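Long-range contacts in citrate synthase (Metallosphaera sedula, PDB 6ABW), which probably catalyses the condensation of acetyl-CoA with oxaloacetate and water to give citrate and CoA, a step of the tricarboxylic acid cycle: residues N145-K150 and K170-R175; S163-F168 and E180-M185; S295-Y300 and V331-G336. All blocks are in the same frame, centred on the assembly; numbering follows the deposited sequence.

Overall arrangement
Following the chain from the N terminus, contact 1 starts on helix 128-151. Contact 2 starts on helix 164-173, before contact 1 closes at 170-175 at the end of that same helix. Contact 2 then closes at 180-185 on helix 179-191, so the two cross. They are tied by the salt bridge from Arg175 to Glu181. Contact 3 follows in series: it opens at the start of helix 295-315 and closes at the end of helix 325-335. Leu335 there packs against Glu181 and Met185, and Phe173 touches Gly336. Each contact joins helices consecutive in the chain: 128-151 with 164-173, 164-173 with 179-191, and 295-315 with 325-335.

Contact 1. Residues N145-K150 and K170-R175; sequences NVLRAK and KASFSR
The guanidinium of Arg148 meets Ser172 O at its edge, while Ser174 OG and Ala171 O approach it obliquely. The Phe173 ring has Ser172 CB over one face, offset toward the rim, and Leu147 CD2 reaches the ring at a slant. In the mainly helical citrate synthase fold, side chains of helix 128-151 here meet the C-terminal end of helix 164-173.

Arg148 NH2 makes the main bond across the contact, to Ser172 O at 3.2 Å. The N-H points fairly straight, at 158°. The oxygen lies almost in the guanidinium plane, yet the donor stands well above the plane of the carbonyl. The same NH2 gives a weak hydrogen bond to Ser174 OG at 3.0 Å. The chain of Arg148 bends at chi3 (75°), which turns the guanidinium toward the helix end. CD lies 3.3 Å from Ala171 O. The carbonyl groups at a helix C terminus carry partial negative charge, which would probably favour a cation here.

Arg148 has further partners outside the two segments. Its NE donates to Lys154 O, and Tyr96 of helix 89-97 packs against the side chain. NE and NH2 thus bind two separate pieces of chain, which should limit the rotation of the group.

Beside the polar part lies an apolar one. Leu147 CG stands opposite the backbone nitrogen (chi1 162°), and with the bend at chi2 this carries CD2 to the end of helix 164-173. There CD2 touches Ser172 CB at 3.9 Å. Leu147 also packs on Pro338, and Phe173 meets the ring of Phe337. Ser174, just past the helix, has positive phi, and its backbone nitrogen still bonds Lys170 O. The side chains of Leu147 and Phe173 cross at about a right angle, with CD2 3.9 Å from CE1.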
loop_
_atom_site.group_PDB
_atom_site.type_symbol
_atom_site.label_atom_id
_atom_site.label_comp_id
_atom_site.label_asym_id
_atom_site.label_seq_id
_atom_site.Cartn_x
_atom_site.Cartn_y
_atom_site.Cartn_z
ATOM N N ASN A 145 -2.037 -18.344 10.041
ATOM C CA ASN A 145 -2.863 -18.925 8.988
ATOM C C ASN A 145 -2.220 -18.940 7.613
ATOM O O ASN A 145 -2.451 -19.813 6.812
ATOM C CB ASN A 145 -4.266 -18.372 9.051
ATOM C CG ASN A 145 -5.030 -19.022 10.206
ATOM O OD1 ASN A 145 -5.273 -20.232 10.177
ATOM N ND2 ASN A 145 -5.205 -18.268 11.298
ATOM N N VAL A 146 -1.314 -17.951 7.368
ATOM C CA VAL A 146 -0.511 -17.954 6.171
ATOM C C VAL A 146 0.414 -19.181 6.179
ATOM O O VAL A 146 0.545 -19.915 5.197
ATOM C CB VAL A 146 0.251 -16.602 6.034
ATOM C CG1 VAL A 146 1.393 -16.679 4.993
ATOM C CG2 VAL A 146 -0.702 -15.487 5.626
ATOM N N LEU A 147 1.034 -19.462 7.309
ATOM C CA LEU A 147 1.882 -20.641 7.416
ATOM C C LEU A 147 1.050 -21.897 7.146
ATOM O O LEU A 147 1.469 -22.822 6.368
ATOM C CB LEU A 147 2.560 -20.679 8.797
ATOM C CG LEU A 147 3.101 -22.105 9.149
ATOM C CD1 LEU A 147 4.257 -22.415 8.253
ATOM C CD2 LEU A 147 3.465 -22.123 10.629
ATOM N N ARG A 148 -0.094 -21.950 7.821
ATOM C CA ARG A 148 -0.894 -23.156 7.776
ATOM C C ARG A 148 -1.511 -23.415 6.376
ATOM O O ARG A 148 -1.510 -24.535 5.854
ATOM C CB ARG A 148 -1.888 -23.124 8.903
ATOM C CG ARG A 148 -1.209 -23.332 10.253
ATOM C CD ARG A 148 -2.203 -23.205 11.388
ATOM N NE ARG A 148 -3.061 -24.386 11.493
ATOM C CZ ARG A 148 -2.725 -25.524 12.105
ATOM N NH1 ARG A 148 -3.572 -26.526 12.069
ATOM N NH2 ARG A 148 -1.522 -25.716 12.664
ATOM N N ALA A 149 -1.964 -22.367 5.710
ATOM C CA ALA A 149 -2.325 -22.467 4.308
ATOM C C ALA A 149 -1.255 -22.983 3.396
ATOM O O ALA A 149 -1.490 -23.868 2.554
ATOM C CB ALA A 149 -2.899 -21.189 3.774
ATOM N N LYS A 150 -0.056 -22.436 3.542
ATOM C CA LYS A 150 1.044 -22.834 2.683
ATOM C C LYS A 150 1.450 -24.309 2.947
ATOM O O LYS A 150 1.832 -25.007 2.010
ATOM C CB LYS A 150 2.213 -21.872 2.815
ATOM C CG LYS A 150 1.941 -20.537 2.144
ATOM C CD LYS A 150 3.105 -19.546 2.335
ATOM C CE LYS A 150 4.322 -19.847 1.469
ATOM N NZ LYS A 150 4.133 -19.955 -0.009
ATOM N N LYS A 170 1.298 -21.759 19.420
ATOM C CA LYS A 170 0.289 -22.795 19.466
ATOM C C LYS A 170 -0.640 -22.787 18.285
ATOM O O LYS A 170 -0.964 -23.848 17.769
ATOM C CB LYS A 170 -0.518 -22.678 20.746
ATOM C CG LYS A 170 0.247 -23.097 21.955
ATOM C CD LYS A 170 -0.735 -23.164 23.155
ATOM C CE LYS A 170 -1.676 -24.384 23.040
ATOM N NZ LYS A 170 -2.821 -24.292 23.984
ATOM N N ALA A 171 -1.051 -21.609 17.811
ATOM C CA ALA A 171 -1.898 -21.537 16.611
ATOM C C ALA A 171 -1.111 -21.998 15.396
ATOM O O ALA A 171 -1.589 -22.816 14.570
ATOM C CB ALA A 171 -2.428 -20.112 16.397
ATOM N N SER A 172 0.138 -21.541 15.289
ATOM C CA SER A 172 0.989 -21.947 14.167
ATOM C C SER A 172 1.203 -23.467 13.996
ATOM O O SER A 172 1.163 -24.010 12.870
ATOM C CB SER A 172 2.360 -21.253 14.257
ATOM O OG SER A 172 2.218 -19.846 14.075
ATOM N N PHE A 173 1.463 -24.142 15.136
ATOM C CA PHE A 173 1.960 -25.489 15.047
ATOM C C PHE A 173 1.071 -26.595 15.657
ATOM O O PHE A 173 1.408 -27.806 15.488
ATOM C CB PHE A 173 3.333 -25.482 15.756
ATOM C CG PHE A 173 4.368 -24.621 15.062
ATOM C CD1 PHE A 173 4.702 -24.879 13.749
ATOM C CD2 PHE A 173 5.048 -23.659 15.761
ATOM C CE1 PHE A 173 5.677 -24.110 13.100
ATOM C CE2 PHE A 173 6.014 -22.847 15.110
ATOM C CZ PHE A 173 6.303 -23.074 13.800
ATOM N N SER A 174 0.013 -26.218 16.337
ATOM C CA SER A 174 -0.896 -27.219 17.019
ATOM C C SER A 174 -0.126 -28.157 17.979
ATOM O O SER A 174 -0.283 -29.366 17.934
ATOM C CB SER A 174 -1.594 -28.107 15.997
ATOM O OG SER A 174 -2.291 -27.372 14.999
ATOM N N ARG A 175 0.773 -27.611 18.763
ATOM C CA ARG A 175 1.399 -28.347 19.832
ATOM C C ARG A 175 1.752 -27.254 20.835
ATOM O O ARG A 175 1.749 -26.073 20.496
ATOM C CB ARG A 175 2.625 -29.116 19.336
ATOM C CG ARG A 175 3.769 -28.196 19.023
ATOM C CD ARG A 175 4.941 -28.863 18.323
ATOM N NE ARG A 175 5.821 -27.790 17.842
ATOM C CZ ARG A 175 6.641 -27.045 18.606
ATOM N NH1 ARG A 175 6.799 -27.269 19.924
ATOM N NH2 ARG A 175 7.348 -26.080 18.025
#

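Contact 2. Residues S163-F168 and E180-M185; sequences SFAKSF and EEVKAM
Helix segments 164-168 and 180-185 cross at 110° with axes 8.5 Å apart at closest approach, which sets Ala165 beside Met185 and Lys166 beside Val182. Val182 is the central side chain. Its two methyls divide the work. CG1 faces Ser163 OG at 3.6 Å, and CG2 lies against Lys166 CB at 3.9 Å. Only the start of the lysine chain takes part, because it runs on extended and its end leads away. Ala165 CB touches both Val182 and Met185, 3.7 Å from Val182 O and 4.1 Å from Met185 CG.

The two helices follow each other in the chain and form an alpha-alpha pair packed nearly crosswise, joined by a short connection that includes Pro177, which touches both Lys166 and Val182. Ser163 is the N-cap of the first helix. Its OG accepts from Lys166 N at 3.2 Å, so one oxygen both caps the helix and borders Val182.

Met185 extends the contact toward Phe168. Its chain bends at chi2 (73°), bringing the sulfur to the edge of the ring in a Met-aromatic contact, with SD 5.2 Å from the Phe168 ring centroid. The methyl goes further, and CE reaches Phe168 CE2 at 3.8 Å. If Met185 were replaced by an alanine, the Phe168 ring would probably lose its sulfur and methyl neighbours and a gap would be likely to open beside Ala165. Phe168 also packs on Val143 of helix 128-151 and on Leu345 and Leu348 of helix 342-365.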
loop_
_atom_site.group_PDB
_atom_site.type_symbol
_atom_site.label_atom_id
_atom_site.label_comp_id
_atom_site.label_asym_id
_atom_site.label_seq_id
_atom_site.Cartn_x
_atom_site.Cartn_y
_atom_site.Cartn_z
ATOM N N SER A 163 0.845 -15.915 27.157
ATOM C CA SER A 163 1.442 -14.812 26.417
ATOM C C SER A 163 1.122 -14.846 24.916
ATOM O O SER A 163 0.752 -15.878 24.335
ATOM C CB SER A 163 2.929 -14.798 26.576
ATOM O OG SER A 163 3.534 -15.918 25.918
ATOM N N PHE A 164 1.327 -13.682 24.330
ATOM C CA PHE A 164 1.136 -13.474 22.895
ATOM C C PHE A 164 1.989 -14.401 22.124
ATOM O O PHE A 164 1.513 -15.057 21.199
ATOM C CB PHE A 164 1.443 -12.034 22.591
ATOM C CG PHE A 164 1.274 -11.627 21.112
ATOM C CD1 PHE A 164 2.257 -11.859 20.192
ATOM C CD2 PHE A 164 0.114 -10.967 20.696
ATOM C CE1 PHE A 164 2.098 -11.469 18.802
ATOM C CE2 PHE A 164 -0.073 -10.583 19.382
ATOM C CZ PHE A 164 0.960 -10.780 18.427
ATOM N N ALA A 165 3.257 -14.493 22.512
ATOM C CA ALA A 165 4.180 -15.426 21.852
ATOM C C ALA A 165 3.696 -16.862 21.887
ATOM O O ALA A 165 3.759 -17.602 20.921
ATOM C CB ALA A 165 5.578 -15.323 22.458
ATOM N N LYS A 166 3.259 -17.309 23.074
ATOM C CA LYS A 166 2.740 -18.666 23.199
ATOM C C LYS A 166 1.475 -18.940 22.365
ATOM O O LYS A 166 1.400 -19.964 21.694
ATOM C CB LYS A 166 2.492 -19.025 24.701
ATOM C CG LYS A 166 2.216 -20.479 24.858
ATOM C CD LYS A 166 1.949 -20.768 26.328
ATOM C CE LYS A 166 1.553 -22.231 26.473
ATOM N NZ LYS A 166 1.680 -22.613 27.935
ATOM N N SER A 167 0.555 -18.018 22.378
ATOM C CA SER A 167 -0.692 -18.130 21.581
ATOM C C SER A 167 -0.402 -18.234 20.089
ATOM O O SER A 167 -1.014 -19.072 19.365
ATOM C CB SER A 167 -1.644 -16.983 21.873
ATOM O OG SER A 167 -2.095 -17.002 23.217
ATOM N N PHE A 168 0.597 -17.460 19.649
ATOM C CA PHE A 168 1.017 -17.447 18.238
ATOM C C PHE A 168 1.667 -18.792 17.840
ATOM O O PHE A 168 1.322 -19.446 16.824
ATOM C CB PHE A 168 1.934 -16.216 17.967
ATOM C CG PHE A 168 2.550 -16.281 16.608
ATOM C CD1 PHE A 168 1.728 -16.223 15.480
ATOM C CD2 PHE A 168 3.950 -16.502 16.420
ATOM C CE1 PHE A 168 2.247 -16.317 14.202
ATOM C CE2 PHE A 168 4.468 -16.605 15.139
ATOM C CZ PHE A 168 3.622 -16.483 14.023
ATOM N N GLU A 180 11.258 -22.377 26.639
ATOM C CA GLU A 180 12.426 -21.803 25.948
ATOM C C GLU A 180 12.001 -21.297 24.525
ATOM O O GLU A 180 12.439 -20.212 24.115
ATOM C CB GLU A 180 13.531 -22.815 25.856
ATOM C CG GLU A 180 14.171 -23.150 27.223
ATOM C CD GLU A 180 13.376 -24.167 28.094
ATOM O OE1 GLU A 180 12.402 -24.872 27.622
ATOM O OE2 GLU A 180 13.742 -24.262 29.295
ATOM N N GLU A 181 11.114 -22.039 23.902
ATOM C CA GLU A 181 10.567 -21.673 22.589
ATOM C C GLU A 181 9.728 -20.403 22.707
ATOM O O GLU A 181 9.855 -19.483 21.872
ATOM C CB GLU A 181 9.788 -22.791 21.949
ATOM C CG GLU A 181 10.583 -23.975 21.479
ATOM C CD GLU A 181 9.661 -25.127 20.987
ATOM O OE1 GLU A 181 8.700 -25.558 21.643
ATOM O OE2 GLU A 181 9.823 -25.552 19.855
ATOM N N VAL A 182 8.892 -20.303 23.737
ATOM C CA VAL A 182 8.137 -19.152 23.969
ATOM C C VAL A 182 9.016 -17.941 24.172
ATOM O O VAL A 182 8.747 -16.879 23.606
ATOM C CB VAL A 182 7.151 -19.276 25.159
ATOM C CG1 VAL A 182 6.487 -17.972 25.454
ATOM C CG2 VAL A 182 6.165 -20.377 24.822
ATOM N N LYS A 183 10.039 -18.087 24.992
ATOM C CA LYS A 183 10.849 -16.952 25.325
ATOM C C LYS A 183 11.598 -16.453 24.021
ATOM O O LYS A 183 11.836 -15.215 23.824
ATOM C CB LYS A 183 11.818 -17.328 26.436
ATOM C CG LYS A 183 12.808 -16.220 26.765
ATOM C CD LYS A 183 12.218 -14.979 27.431
ATOM C CE LYS A 183 13.268 -13.927 27.854
ATOM N NZ LYS A 183 12.566 -12.717 28.345
ATOM N N ALA A 184 12.018 -17.370 23.202
ATOM C CA ALA A 184 12.770 -17.018 21.944
ATOM C C ALA A 184 11.843 -16.234 21.011
ATOM O O ALA A 184 12.236 -15.298 20.362
ATOM C CB ALA A 184 13.297 -18.270 21.255
ATOM N N MET A 185 10.626 -16.678 20.915
ATOM C CA MET A 185 9.615 -16.003 20.013
ATOM C C MET A 185 9.292 -14.639 20.562
ATOM O O MET A 185 9.221 -13.639 19.830
ATOM C CB MET A 185 8.402 -16.902 19.871
ATOM C CG MET A 185 7.336 -16.302 18.923
ATOM S SD MET A 185 7.902 -16.427 17.211
ATOM C CE MET A 185 7.531 -14.800 16.584
#

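Contact 3. Residues S295-Y300 and V331-G336; sequences SDARKY and VFYALG
The aromatic contact is the T-shaped pair of Tyr300 and Tyr333, which joins helices 295-315 and 325-335 of the helical citrate synthase fold. Their segments 295-300 and 331-335 run nearly antiparallel (170°). The edge of Tyr300 points at the face of Tyr333, with ring centroids 5.2 Å apart and planes at 88°. Tyr300 CD2 comes closest, 3.7 Å from Tyr333 CE2. The Tyr333 side chain leaves on the side away from its own N (chi1 -167°), which carries the ring across to the other helix. Phe238 of helix 233-244 meets both tyrosine rings.

The apolar contact centres on Ala297, which meets Ala334 and the Tyr333 ring. Ala297 CB sits 3.8 Å from Ala334 CA, and Ala297 CA lies at the edge of the Tyr333 ring. Where Ala297 faces Ala334 the backbones come close, with CA atoms 5.1 Å apart.

The polar groups lie at the border. Asp296 CG lies 3.8 Å from Tyr333 OH. Within its own helix the aspartate makes a long salt bridge with Lys299. The second helix ends in a Schellman motif at Gly336, which has positive phi. Gly336 N donates to Tyr333 O at 2.9 Å.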
loop_
_atom_site.group_PDB
_atom_site.type_symbol
_atom_site.label_atom_id
_atom_site.label_comp_id
_atom_site.label_asym_id
_atom_site.label_seq_id
_atom_site.Cartn_x
_atom_site.Cartn_y
_atom_site.Cartn_z
ATOM N N SER A 295 18.487 -31.790 15.704
ATOM C CA SER A 295 19.802 -31.889 15.067
ATOM C C SER A 295 19.893 -31.130 13.722
ATOM O O SER A 295 20.973 -30.659 13.345
ATOM C CB SER A 295 20.212 -33.334 14.929
ATOM O OG SER A 295 19.463 -33.898 13.891
ATOM N N ASP A 296 18.772 -30.940 13.024
ATOM C CA ASP A 296 18.758 -30.086 11.822
ATOM C C ASP A 296 19.000 -28.568 12.170
ATOM O O ASP A 296 19.890 -27.893 11.620
ATOM C CB ASP A 296 17.450 -30.237 11.062
ATOM C CG ASP A 296 17.660 -30.271 9.568
ATOM O OD1 ASP A 296 18.551 -29.563 9.058
ATOM O OD2 ASP A 296 16.951 -31.043 8.897
ATOM N N ALA A 297 18.180 -28.066 13.088
ATOM C CA ALA A 297 18.349 -26.732 13.636
ATOM C C ALA A 297 19.740 -26.533 14.222
ATOM O O ALA A 297 20.345 -25.480 14.051
ATOM C CB ALA A 297 17.278 -26.421 14.671
ATOM N N ARG A 298 20.270 -27.566 14.874
ATOM C CA ARG A 298 21.588 -27.487 15.536
ATOM C C ARG A 298 22.682 -27.308 14.478
ATOM O O ARG A 298 23.600 -26.527 14.668
ATOM C CB ARG A 298 21.855 -28.768 16.348
ATOM C CG ARG A 298 23.060 -28.665 17.278
ATOM C CD ARG A 298 23.468 -30.060 17.756
ATOM N NE ARG A 298 24.342 -30.024 18.932
ATOM C CZ ARG A 298 25.006 -31.075 19.448
ATOM N NH1 ARG A 298 25.765 -30.907 20.529
ATOM N NH2 ARG A 298 24.934 -32.294 18.895
ATOM N N LYS A 299 22.569 -28.049 13.385
ATOM C CA LYS A 299 23.488 -28.002 12.293
ATOM C C LYS A 299 23.594 -26.570 11.715
ATOM O O LYS A 299 24.724 -26.048 11.465
ATOM C CB LYS A 299 22.978 -29.010 11.261
ATOM C CG LYS A 299 23.830 -29.334 10.089
ATOM C CD LYS A 299 23.082 -30.251 9.115
ATOM C CE LYS A 299 21.948 -29.512 8.378
ATOM N NZ LYS A 299 21.612 -30.149 7.063
ATOM N N TYR A 300 22.438 -25.928 11.511
ATOM C CA TYR A 300 22.413 -24.550 10.972
ATOM C C TYR A 300 23.013 -23.547 11.929
ATOM O O TYR A 300 23.701 -22.657 11.477
ATOM C CB TYR A 300 20.990 -24.199 10.500
ATOM C CG TYR A 300 20.568 -24.993 9.283
ATOM C CD1 TYR A 300 21.420 -25.177 8.173
ATOM C CD2 TYR A 300 19.346 -25.632 9.251
ATOM C CE1 TYR A 300 21.032 -25.933 7.073
ATOM C CE2 TYR A 300 18.935 -26.359 8.134
ATOM C CZ TYR A 300 19.770 -26.467 7.034
ATOM O OH TYR A 300 19.406 -27.165 5.906
ATOM N N VAL A 331 16.816 -18.746 14.718
ATOM C CA VAL A 331 15.762 -18.777 15.730
ATOM C C VAL A 331 14.450 -19.247 15.111
ATOM O O VAL A 331 13.812 -20.199 15.604
ATOM C CB VAL A 331 15.594 -17.414 16.414
ATOM C CG1 VAL A 331 14.413 -17.401 17.337
ATOM C CG2 VAL A 331 16.831 -17.066 17.239
ATOM N N PHE A 332 14.052 -18.637 14.010
ATOM C CA PHE A 332 12.759 -19.007 13.423
ATOM C C PHE A 332 12.708 -20.456 12.943
ATOM O O PHE A 332 11.707 -21.201 13.181
ATOM C CB PHE A 332 12.402 -18.073 12.259
ATOM C CG PHE A 332 12.270 -16.626 12.620
ATOM C CD1 PHE A 332 11.666 -16.190 13.792
ATOM C CD2 PHE A 332 12.745 -15.656 11.681
ATOM C CE1 PHE A 332 11.536 -14.861 14.065
ATOM C CE2 PHE A 332 12.576 -14.307 12.005
ATOM C CZ PHE A 332 11.931 -13.978 13.167
ATOM N N TYR A 333 13.785 -20.885 12.335
ATOM C CA TYR A 333 13.898 -22.288 11.891
ATOM C C TYR A 333 13.824 -23.256 13.065
ATOM O O TYR A 333 13.089 -24.248 12.981
ATOM C CB TYR A 333 15.218 -22.494 11.137
ATOM C CG TYR A 333 15.246 -23.787 10.397
ATOM C CD1 TYR A 333 14.655 -23.911 9.165
ATOM C CD2 TYR A 333 15.806 -24.922 10.991
ATOM C CE1 TYR A 333 14.710 -25.126 8.479
ATOM C CE2 TYR A 333 15.835 -26.132 10.339
ATOM C CZ TYR A 333 15.283 -26.232 9.102
ATOM O OH TYR A 333 15.351 -27.453 8.470
ATOM N N ALA A 334 14.511 -22.933 14.147
ATOM C CA ALA A 334 14.583 -23.807 15.343
ATOM C C ALA A 334 13.180 -23.903 15.984
ATOM O O ALA A 334 12.839 -24.898 16.575
ATOM C CB ALA A 334 15.572 -23.207 16.308
ATOM N N LEU A 335 12.371 -22.829 15.858
ATOM C CA LEU A 335 10.994 -22.812 16.309
ATOM C C LEU A 335 10.067 -23.677 15.473
ATOM O O LEU A 335 8.967 -23.962 15.958
ATOM C CB LEU A 335 10.442 -21.405 16.386
ATOM C CG LEU A 335 11.082 -20.546 17.467
ATOM C CD1 LEU A 335 10.711 -19.123 17.272
ATOM C CD2 LEU A 335 10.699 -21.016 18.909
ATOM N N GLY A 336 10.445 -24.038 14.242
ATOM C CA GLY A 336 9.608 -24.826 13.304
ATOM C C GLY A 336 9.121 -24.081 12.096
ATOM O O GLY A 336 8.350 -24.620 11.318
#